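Thymidylate synthase 1 (Bacillus subtilis, PDB 1BKP) probably catalyses the reductive methylation of dUMP to dTMP, with 5,10-methylenetetrahydrofolate as methyl donor and reductant, providing a de novo source of thymidylate for DNA synthesis. Local coordinates at residues Y7-K12 with L230-M234; V126-L130 with D252-F256. All blocks are in the same frame, centred on the assembly; numbering follows the deposited sequence.

From the N terminus, the chain first enters helix 3-17, which supplies residues 7-12, and later helix 125-135, which supplies residues 126-130. Helix 227-235 then comes back to the first of these, so contact 1 closes a loop of 217 residues. The loop between strands 243-246 and 261-264 closes contact 2 over 121 residues. Since the segments alternate along the sequence, the two closures cross: each begins or ends inside the other. The centres of contact 1 and contact 2 are about 36 Å apart, on opposite sides of the chain's centre. Contact 1 pairs two helices, and contact 2 ties a helix to a loop.

Contact 1 of 2, residues Y7-K12 with L230-M234; sequences YNSIIK and LKIQM
The hydroxyl of Tyr7 is gripped twice: it bonds to the carbonyl O of Met184, and a water donates to OH across 2.9 Å. The same water donates to Gln233 OE1, 2.7 Å away, and so bridges the two helices, which have no direct hydrogen bond between these segments. The amide's other end, NE2, bonds to Thr59 OG1. A glutamine suits this buried position because its carbonyl O and amide NH2 can serve two different partners at once. Its NE2 approaches the Tyr7 ring obliquely, the amide and ring planes 34° apart.

Met234 carries much of the packing. Its SD lies 3.6 Å from the backbone O of Asn8 and makes apolar contact with Ile11 CG2 at 3.9 Å, while Met234 CG lies 3.7 Å from Asn8 CG, against the flat amide. Asn8 and Met234 lie alongside each other, pointing opposite ways. The bend at the last torsion of Met234 (chi3 -51°) curls CE back over its own helix, with this methyl still beside Ile11 CG2, a fit that an unbranched, flexible thioether makes readily.

Deeper in, Ile11 and Leu230 meet about at right angles, CG2 of Ile11 lying 4.0 Å from CB of Leu230. Ile11 also lays its CG1 over one face of the Tyr7 ring, near the rim. Leu230 turns CD2 to the Tyr7 hydroxyl and also touches Val222, predicted to help bind the dUMP shared between the two subunits.

The segment axes are 10.5 Å apart at their closest and run at 141°, nearer antiparallel than parallel. This is a helix-helix packing with an apolar middle and a water-bridged polar flank, fastening the N-terminal helix of the thymidylate synthase fold to the helix that follows strand 209-223.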
loop_
_atom_site.group_PDB
_atom_site.type_symbol
_atom_site.label_atom_id
_atom_site.label_comp_id
_atom_site.label_asym_id
_atom_site.label_seq_id
_atom_site.Cartn_x
_atom_site.Cartn_y
_atom_site.Cartn_z
ATOM N N TYR A 7 -8.380 -8.755 -15.894
ATOM C CA TYR A 7 -8.932 -9.662 -14.841
ATOM C C TYR A 7 -8.693 -11.168 -15.205
ATOM O O TYR A 7 -8.212 -11.977 -14.387
ATOM C CB TYR A 7 -10.433 -9.342 -14.698
ATOM C CG TYR A 7 -11.189 -10.246 -13.776
ATOM C CD1 TYR A 7 -11.191 -9.988 -12.422
ATOM C CD2 TYR A 7 -11.969 -11.268 -14.263
ATOM C CE1 TYR A 7 -11.959 -10.722 -11.504
ATOM C CE2 TYR A 7 -12.772 -12.021 -13.377
ATOM C CZ TYR A 7 -12.765 -11.760 -11.998
ATOM O OH TYR A 7 -13.460 -12.535 -11.070
ATOM N N ASN A 8 -8.967 -11.487 -16.475
ATOM C CA ASN A 8 -8.817 -12.803 -16.985
ATOM C C ASN A 8 -7.371 -13.253 -16.868
ATOM O O ASN A 8 -7.116 -14.441 -16.671
ATOM C CB ASN A 8 -9.235 -12.876 -18.441
ATOM C CG ASN A 8 -10.758 -12.878 -18.694
ATOM O OD1 ASN A 8 -11.177 -12.887 -19.868
ATOM N ND2 ASN A 8 -11.547 -12.737 -17.689
ATOM N N SER A 9 -6.404 -12.332 -17.068
ATOM C CA SER A 9 -4.961 -12.675 -16.944
ATOM C C SER A 9 -4.619 -13.035 -15.520
ATOM O O SER A 9 -3.917 -14.023 -15.298
ATOM C CB SER A 9 -4.006 -11.527 -17.367
ATOM O OG SER A 9 -4.158 -11.404 -18.772
ATOM N N ILE A 10 -5.106 -12.260 -14.557
ATOM C CA ILE A 10 -4.856 -12.589 -13.146
ATOM C C ILE A 10 -5.482 -13.895 -12.756
ATOM O O ILE A 10 -4.844 -14.778 -12.109
ATOM C CB ILE A 10 -5.342 -11.478 -12.227
ATOM C CG1 ILE A 10 -4.489 -10.201 -12.563
ATOM C CG2 ILE A 10 -5.226 -11.875 -10.723
ATOM C CD1 ILE A 10 -4.907 -8.930 -11.825
ATOM N N ILE A 11 -6.712 -14.095 -13.198
ATOM C CA ILE A 11 -7.404 -15.361 -12.804
ATOM C C ILE A 11 -6.640 -16.585 -13.351
ATOM O O ILE A 11 -6.486 -17.575 -12.663
ATOM C CB ILE A 11 -8.928 -15.341 -13.351
ATOM C CG1 ILE A 11 -9.746 -14.186 -12.700
ATOM C CG2 ILE A 11 -9.553 -16.771 -13.173
ATOM C CD1 ILE A 11 -9.914 -14.344 -11.196
ATOM N N LYS A 12 -6.192 -16.527 -14.606
ATOM C CA LYS A 12 -5.459 -17.639 -15.223
ATOM C C LYS A 12 -4.163 -17.919 -14.462
ATOM O O LYS A 12 -3.750 -19.078 -14.303
ATOM C CB LYS A 12 -5.137 -17.219 -16.675
ATOM C CG LYS A 12 -4.599 -18.284 -17.612
ATOM C CD LYS A 12 -5.734 -19.124 -18.183
ATOM C CE LYS A 12 -5.195 -20.215 -19.118
ATOM N NZ LYS A 12 -6.183 -21.270 -19.491
ATOM N N LEU A 230 -15.276 -19.573 -13.262
ATOM C CA LEU A 230 -14.325 -18.558 -13.733
ATOM C C LEU A 230 -13.784 -18.984 -15.096
ATOM O O LEU A 230 -13.474 -18.150 -15.966
ATOM C CB LEU A 230 -13.168 -18.367 -12.704
ATOM C CG LEU A 230 -13.555 -17.715 -11.406
ATOM C CD1 LEU A 230 -12.361 -17.773 -10.384
ATOM C CD2 LEU A 230 -13.965 -16.272 -11.755
ATOM N N LYS A 231 -13.634 -20.296 -15.256
ATOM C CA LYS A 231 -13.156 -20.871 -16.523
ATOM C C LYS A 231 -14.198 -20.531 -17.572
ATOM O O LYS A 231 -13.843 -20.247 -18.701
ATOM C CB LYS A 231 -12.988 -22.401 -16.420
ATOM C CG LYS A 231 -11.634 -22.818 -15.775
ATOM C CD LYS A 231 -11.581 -24.348 -15.834
ATOM C CE LYS A 231 -10.509 -24.947 -14.952
ATOM N NZ LYS A 231 -9.217 -24.974 -15.659
ATOM N N ILE A 232 -15.490 -20.650 -17.231
ATOM C CA ILE A 232 -16.552 -20.235 -18.162
ATOM C C ILE A 232 -16.414 -18.768 -18.506
ATOM O O ILE A 232 -16.374 -18.404 -19.696
ATOM C CB ILE A 232 -17.974 -20.441 -17.546
ATOM C CG1 ILE A 232 -18.307 -21.924 -17.517
ATOM C CG2 ILE A 232 -19.113 -19.618 -18.348
ATOM C CD1 ILE A 232 -19.596 -22.115 -16.664
ATOM N N GLN A 233 -16.331 -17.895 -17.492
ATOM C CA GLN A 233 -16.186 -16.469 -17.752
ATOM C C GLN A 233 -15.076 -16.129 -18.694
ATOM O O GLN A 233 -15.159 -15.212 -19.442
ATOM C CB GLN A 233 -15.857 -15.702 -16.478
ATOM C CG GLN A 233 -17.021 -15.134 -15.907
ATOM C CD GLN A 233 -16.736 -14.357 -14.681
ATOM O OE1 GLN A 233 -16.721 -14.940 -13.574
ATOM N NE2 GLN A 233 -16.551 -13.003 -14.843
ATOM N N MET A 234 -13.960 -16.811 -18.559
ATOM C CA MET A 234 -12.838 -16.536 -19.376
ATOM C C MET A 234 -13.027 -16.816 -20.835
ATOM O O MET A 234 -12.310 -16.248 -21.621
ATOM C CB MET A 234 -11.600 -17.233 -18.842
ATOM C CG MET A 234 -11.020 -16.414 -17.662
ATOM S SD MET A 234 -9.552 -17.099 -17.026
ATOM C CE MET A 234 -9.945 -18.865 -16.703
HETATM O O HOH W 1 -16.292 -13.079 -11.633
#

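Contact 2 of 2, residues V126-L130 with D252-F256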
loop_
_atom_site.group_PDB
_atom_site.type_symbol
_atom_site.label_atom_id
_atom_site.label_comp_id
_atom_site.label_asym_id
_atom_site.label_seq_id
_atom_site.Cartn_x
_atom_site.Cartn_y
_atom_site.Cartn_z
ATOM N N VAL A 126 -11.510 13.053 4.720
ATOM C CA VAL A 126 -12.042 13.338 3.409
ATOM C C VAL A 126 -11.982 14.881 3.158
ATOM O O VAL A 126 -11.505 15.309 2.104
ATOM C CB VAL A 126 -13.489 12.837 3.297
ATOM C CG1 VAL A 126 -14.085 13.215 1.937
ATOM C CG2 VAL A 126 -13.556 11.309 3.538
ATOM N N ASP A 127 -12.445 15.705 4.110
ATOM C CA ASP A 127 -12.344 17.156 3.903
ATOM C C ASP A 127 -10.907 17.632 3.854
ATOM O O ASP A 127 -10.578 18.532 3.058
ATOM C CB ASP A 127 -13.085 17.876 5.022
ATOM C CG ASP A 127 -14.605 17.722 4.895
ATOM O OD1 ASP A 127 -15.120 17.580 3.748
ATOM O OD2 ASP A 127 -15.233 17.659 5.966
ATOM N N TYR A 128 -10.018 16.934 4.566
ATOM C CA TYR A 128 -8.655 17.343 4.543
ATOM C C TYR A 128 -8.105 17.027 3.119
ATOM O O TYR A 128 -7.476 17.861 2.439
ATOM C CB TYR A 128 -7.841 16.558 5.582
ATOM C CG TYR A 128 -6.416 17.059 5.623
ATOM C CD1 TYR A 128 -6.089 18.220 6.343
ATOM C CD2 TYR A 128 -5.412 16.413 4.910
ATOM C CE1 TYR A 128 -4.807 18.702 6.366
ATOM C CE2 TYR A 128 -4.127 16.883 4.931
ATOM C CZ TYR A 128 -3.838 18.005 5.673
ATOM O OH TYR A 128 -2.508 18.292 5.809
ATOM N N LEU A 129 -8.420 15.827 2.615
ATOM C CA LEU A 129 -7.965 15.455 1.266
ATOM C C LEU A 129 -8.532 16.414 0.215
ATOM O O LEU A 129 -7.780 16.897 -0.667
ATOM C CB LEU A 129 -8.510 14.017 0.923
ATOM C CG LEU A 129 -8.263 13.553 -0.578
ATOM C CD1 LEU A 129 -6.745 13.406 -0.838
ATOM C CD2 LEU A 129 -9.035 12.238 -0.967
ATOM N N LEU A 130 -9.830 16.737 0.291
ATOM C CA LEU A 130 -10.438 17.612 -0.754
ATOM C C LEU A 130 -9.731 18.988 -0.811
ATOM O O LEU A 130 -9.303 19.461 -1.904
ATOM C CB LEU A 130 -11.927 17.793 -0.469
ATOM C CG LEU A 130 -12.770 16.565 -0.879
ATOM C CD1 LEU A 130 -14.141 16.835 -0.443
ATOM C CD2 LEU A 130 -12.772 16.193 -2.412
ATOM N N ASP A 252 -20.349 19.934 -5.431
ATOM C CA ASP A 252 -19.885 19.617 -4.095
ATOM C C ASP A 252 -19.927 18.104 -3.903
ATOM O O ASP A 252 -20.927 17.501 -4.206
ATOM C CB ASP A 252 -20.835 20.211 -3.075
ATOM C CG ASP A 252 -20.349 19.992 -1.654
ATOM O OD1 ASP A 252 -19.220 20.352 -1.391
ATOM O OD2 ASP A 252 -21.030 19.460 -0.781
ATOM N N PHE A 253 -18.846 17.496 -3.386
ATOM C CA PHE A 253 -18.832 16.066 -3.109
ATOM C C PHE A 253 -20.052 15.574 -2.258
ATOM O O PHE A 253 -20.528 14.446 -2.394
ATOM C CB PHE A 253 -17.546 15.769 -2.326
ATOM C CG PHE A 253 -17.309 14.290 -2.090
ATOM C CD1 PHE A 253 -16.878 13.467 -3.147
ATOM C CD2 PHE A 253 -17.538 13.730 -0.831
ATOM C CE1 PHE A 253 -16.675 12.076 -2.942
ATOM C CE2 PHE A 253 -17.329 12.381 -0.657
ATOM C CZ PHE A 253 -16.899 11.558 -1.707
ATOM N N TYR A 254 -20.539 16.435 -1.391
ATOM C CA TYR A 254 -21.616 16.078 -0.515
ATOM C C TYR A 254 -22.988 16.237 -1.144
ATOM O O TYR A 254 -23.949 15.864 -0.513
ATOM C CB TYR A 254 -21.534 16.857 0.780
ATOM C CG TYR A 254 -20.255 16.526 1.476
ATOM C CD1 TYR A 254 -20.124 15.322 2.169
ATOM C CD2 TYR A 254 -19.170 17.384 1.416
ATOM C CE1 TYR A 254 -18.901 14.972 2.803
ATOM C CE2 TYR A 254 -17.939 17.051 2.036
ATOM C CZ TYR A 254 -17.815 15.855 2.723
ATOM O OH TYR A 254 -16.626 15.501 3.319
ATOM N N ASP A 255 -23.035 16.557 -2.443
ATOM C CA ASP A 255 -24.322 16.719 -3.112
ATOM C C ASP A 255 -24.698 15.523 -3.977
ATOM O O ASP A 255 -25.823 15.435 -4.453
ATOM C CB ASP A 255 -24.293 17.955 -4.031
ATOM C CG ASP A 255 -24.394 19.240 -3.265
ATOM O OD1 ASP A 255 -24.793 19.181 -2.078
ATOM O OD2 ASP A 255 -24.022 20.307 -3.838
ATOM N N PHE A 256 -23.781 14.591 -4.192
ATOM C CA PHE A 256 -24.034 13.469 -5.072
ATOM C C PHE A 256 -25.045 12.499 -4.455
ATOM O O PHE A 256 -25.109 12.366 -3.244
ATOM C CB PHE A 256 -22.708 12.700 -5.352
ATOM C CG PHE A 256 -21.810 13.338 -6.393
ATOM C CD1 PHE A 256 -22.144 13.246 -7.736
ATOM C CD2 PHE A 256 -20.609 13.964 -6.013
ATOM C CE1 PHE A 256 -21.304 13.760 -8.752
ATOM C CE2 PHE A 256 -19.717 14.496 -6.949
ATOM C CZ PHE A 256 -20.059 14.395 -8.370
#
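One hydrogen bond crosses this contact, and it is short: Tyr254 OH donates to Asp127 OD1 over 2.6 Å. The oxygen is met from above the carboxylate plane, 43° out of it, although it lies at the edge of the tyrosine ring and near the ring's plane. Carboxylate and ring are turned 63° against each other. Lys78 NZ also bonds to the tyrosine hydroxyl and forms a long, weak ion pair with Asp127 OD2, so its charge would probably stabilise the aspartate as an anion. A tyrosine suits the place because its long, rigid ring carries a donor across to the helix.

Van der Waals contacts lie beside this bond. Val126 CG1, set anti to the backbone N (chi1 176°), touches the hydroxyl at 3.7 Å from Tyr254 OH and makes apolar contact 4.2 Å from Phe253 CE2, so one methyl serves both aromatic residues. Leu130, one turn further along the helix, brings CD1 to 4.0 Å from Phe253 CB, the two side chains crossing at about a right angle.

Within the loop, Phe253 CD2 lies over the middle of the Tyr254 ring, 4.0 Å above its plane. Phe253 also packs on Trp75, Met201 and Ile202. The contact is structural, away from the nucleotide and folate sites: the loop joining the antiparallel strands 243-246 and 261-264 uses its adjacent Phe253 and Tyr254 to dock against helix 125-135.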